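Local coordinates for protein Dye-decolorizing peroxidase (Irpex lacteus, PDB 7D8M) that binds heme b and probably acts as a peroxidase that oxidises its substrates, dyes among them, with hydrogen peroxide, at residues F231-Y234 and V235-A239. Sequence-based numbering, arbitrary orientation.
Sequences FNKY and VLDNA
The C-terminal turns of helix 228-237 end here, and Tyr234 with Asn238 closes the last one. The side-chain amide of Asn238 folds back over the helix end. Asn238 ND2 donates to Tyr234 O at 2.7 Å, in an almost straight bond (N-H...O 177°). The acceptor lies in the plane of the amide. The backbone N of Asn238 makes a weak bond to Tyr234 O at 3.1 Å; Asn238 is the first residue to leave helical geometry. Asn238 ND2 also sits over one face of the Tyr234 ring, offset toward the rim, 3.2 Å from Tyr234 CE1. Ring and amide planes are 37° apart, so this is not a flat stack. Tyr234 CG is anti to the backbone N (chi1 178°), which turns CG from CB toward the C-terminal end of the helix, so that one ring face comes under Asn238 ND2.

One residue earlier in the chain, Lys233 and Asp237 form an i to i+4 salt bridge. Lys233 NZ meets the syn lone pair of Asp237 OD1 at 2.6 Å. The lysine chain bends at chi2 and again at chi4, and Lys233 CE lies 3.2 Å from Asp237 OD2. With Lys233 replaced by alanine, the Asp237 carboxylate would probably lose its positive partner and be freer to turn. Backbone bonds from Val235, Leu236 and Asp237 to Phe231, Asn232 and Lys233 hold these turns.

On the buried side, Val235 CG1 lies over one face of the Phe231 ring, 4.0 Å from Phe231 CE2. Phe231 also meets the ring of Phe168, and its side chain is about 9 Å from the heme. Helix 249-261 covers Val235 and Leu236 through Met260 and Ala253.

The helix thus keeps its apolar contacts inward and its charge pair on the outer side. At its end, the side-chain amide supplies Tyr234 O with the strong bond that the backbone provides only weakly.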
ATOM      1  N   PHE A 231      19.347   0.998   7.068  1.00 25.11           N
ATOM      2  CA  PHE A 231      19.190  -0.101   6.125  1.00 26.88           C
ATOM      3  C   PHE A 231      20.439  -0.271   5.264  1.00 30.22           C
ATOM      4  O   PHE A 231      20.958  -1.386   5.118  1.00 26.42           O
ATOM      5  CB  PHE A 231      17.952   0.155   5.253  1.00 27.17           C
ATOM      6  CG  PHE A 231      17.864  -0.729   4.033  1.00 28.36           C
ATOM      7  CD1 PHE A 231      18.263  -0.257   2.786  1.00 33.25           C
ATOM      8  CD2 PHE A 231      17.373  -2.019   4.129  1.00 31.42           C
ATOM      9  CE1 PHE A 231      18.182  -1.069   1.653  1.00 36.31           C
ATOM     10  CE2 PHE A 231      17.284  -2.834   3.007  1.00 34.30           C
ATOM     11  CZ  PHE A 231      17.693  -2.357   1.765  1.00 31.61           C
ATOM     12  N   ASN A 232      20.933   0.829   4.681  1.00 26.48           N
ATOM     13  CA  ASN A 232      22.136   0.762   3.851  1.00 29.25           C
ATOM     14  C   ASN A 232      23.330   0.212   4.630  1.00 30.23           C
ATOM     15  O   ASN A 232      24.087  -0.613   4.111  1.00 26.01           O
ATOM     16  CB  ASN A 232      22.462   2.142   3.284  1.00 28.83           C
ATOM     17  CG  ASN A 232      21.506   2.553   2.187  1.00 31.67           C
ATOM     18  OD1 ASN A 232      20.925   1.703   1.516  1.00 34.10           O
ATOM     19  ND2 ASN A 232      21.339   3.858   1.995  1.00 32.93           N
ATOM     20  N   LYS A 233      23.515   0.660   5.876  1.00 28.80           N
ATOM     21  CA  LYS A 233      24.626   0.169   6.694  1.00 29.34           C
ATOM     22  C   LYS A 233      24.485  -1.324   6.980  1.00 28.71           C
ATOM     23  O   LYS A 233      25.479  -2.065   6.988  1.00 30.36           O
ATOM     24  CB  LYS A 233      24.693   0.984   7.995  1.00 31.99           C
ATOM     25  CG  LYS A 233      25.749   0.537   9.019  1.00 29.20           C
ATOM     26  CD  LYS A 233      27.151   0.688   8.463  1.00 38.00           C
ATOM     27  CE  LYS A 233      28.209   0.358   9.514  1.00 39.31           C
ATOM     28  NZ  LYS A 233      29.418  -0.260   8.885  1.00 43.29           N
ATOM     29  N   TYR A 234      23.251  -1.793   7.184  1.00 28.16           N
ATOM     30  CA  TYR A 234      23.025  -3.210   7.464  1.00 28.97           C
ATOM     31  C   TYR A 234      23.438  -4.095   6.292  1.00 32.49           C
ATOM     32  O   TYR A 234      24.100  -5.130   6.477  1.00 29.15           O
ATOM     33  CB  TYR A 234      21.559  -3.464   7.805  1.00 28.45           C
ATOM     34  CG  TYR A 234      21.311  -4.933   8.050  1.00 30.44           C
ATOM     35  CD1 TYR A 234      21.767  -5.539   9.209  1.00 30.73           C
ATOM     36  CD2 TYR A 234      20.668  -5.722   7.105  1.00 30.33           C
ATOM     37  CE1 TYR A 234      21.563  -6.899   9.440  1.00 34.31           C
ATOM     38  CE2 TYR A 234      20.466  -7.080   7.320  1.00 33.29           C
ATOM     39  CZ  TYR A 234      20.918  -7.663   8.491  1.00 32.94           C
ATOM     40  OH  TYR A 234      20.725  -9.014   8.724  1.00 35.14           O
ATOM     41  N   VAL A 235      23.016  -3.737   5.078  1.00 27.30           N
ATOM     42  CA  VAL A 235      23.296  -4.617   3.946  1.00 27.25           C
ATOM     43  C   VAL A 235      24.764  -4.532   3.557  1.00 31.42           C
ATOM     44  O   VAL A 235      25.353  -5.529   3.102  1.00 29.40           O
ATOM     45  CB  VAL A 235      22.370  -4.298   2.754  1.00 28.89           C
ATOM     46  CG1 VAL A 235      20.909  -4.618   3.111  1.00 28.80           C
ATOM     47  CG2 VAL A 235      22.514  -2.843   2.319  1.00 30.94           C
ATOM     48  N   LEU A 236      25.387  -3.364   3.735  1.00 27.98           N
ATOM     49  CA  LEU A 236      26.838  -3.274   3.560  1.00 29.32           C
ATOM     50  C   LEU A 236      27.563  -4.177   4.548  1.00 30.71           C
ATOM     51  O   LEU A 236      28.454  -4.944   4.163  1.00 33.38           O
ATOM     52  CB  LEU A 236      27.301  -1.824   3.716  1.00 31.14           C
ATOM     53  CG  LEU A 236      27.174  -0.987   2.437  1.00 31.72           C
ATOM     54  CD1 LEU A 236      27.338   0.524   2.688  1.00 30.05           C
ATOM     55  CD2 LEU A 236      28.182  -1.490   1.397  1.00 33.46           C
ATOM     56  N   ASP A 237      27.183  -4.109   5.828  1.00 28.75           N
ATOM     57  CA  ASP A 237      27.840  -4.898   6.865  1.00 32.31           C
ATOM     58  C   ASP A 237      27.643  -6.394   6.674  1.00 33.88           C
ATOM     59  O   ASP A 237      28.426  -7.183   7.215  1.00 34.75           O
ATOM     60  CB  ASP A 237      27.319  -4.520   8.249  1.00 31.55           C
ATOM     61  CG  ASP A 237      27.862  -3.193   8.748  1.00 35.45           C
ATOM     62  OD1 ASP A 237      28.781  -2.619   8.113  1.00 34.82           O
ATOM     63  OD2 ASP A 237      27.355  -2.726   9.791  1.00 34.39           O
ATOM     64  N   ASN A 238      26.608  -6.805   5.946  1.00 29.18           N
ATOM     65  CA  ASN A 238      26.309  -8.218   5.754  1.00 32.78           C
ATOM     66  C   ASN A 238      26.404  -8.627   4.289  1.00 28.99           C
ATOM     67  O   ASN A 238      25.785  -9.616   3.887  1.00 29.88           O
ATOM     68  CB  ASN A 238      24.926  -8.529   6.326  1.00 29.39           C
ATOM     69  CG  ASN A 238      24.874  -8.357   7.824  1.00 33.42           C
ATOM     70  OD1 ASN A 238      25.127  -9.303   8.565  1.00 34.28           O
ATOM     71  ND2 ASN A 238      24.569  -7.135   8.287  1.00 30.85           N
ATOM     72  N   ALA A 239      27.171  -7.881   3.491  1.00 26.27           N
ATOM     73  CA  ALA A 239      27.236  -8.092   2.049  1.00 29.57           C
ATOM     74  C   ALA A 239      27.472  -9.554   1.695  1.00 32.52           C
ATOM     75  O   ALA A 239      28.255 -10.256   2.344  1.00 31.26           O
ATOM     76  CB  ALA A 239      28.353  -7.236   1.447  1.00 33.40           C
TER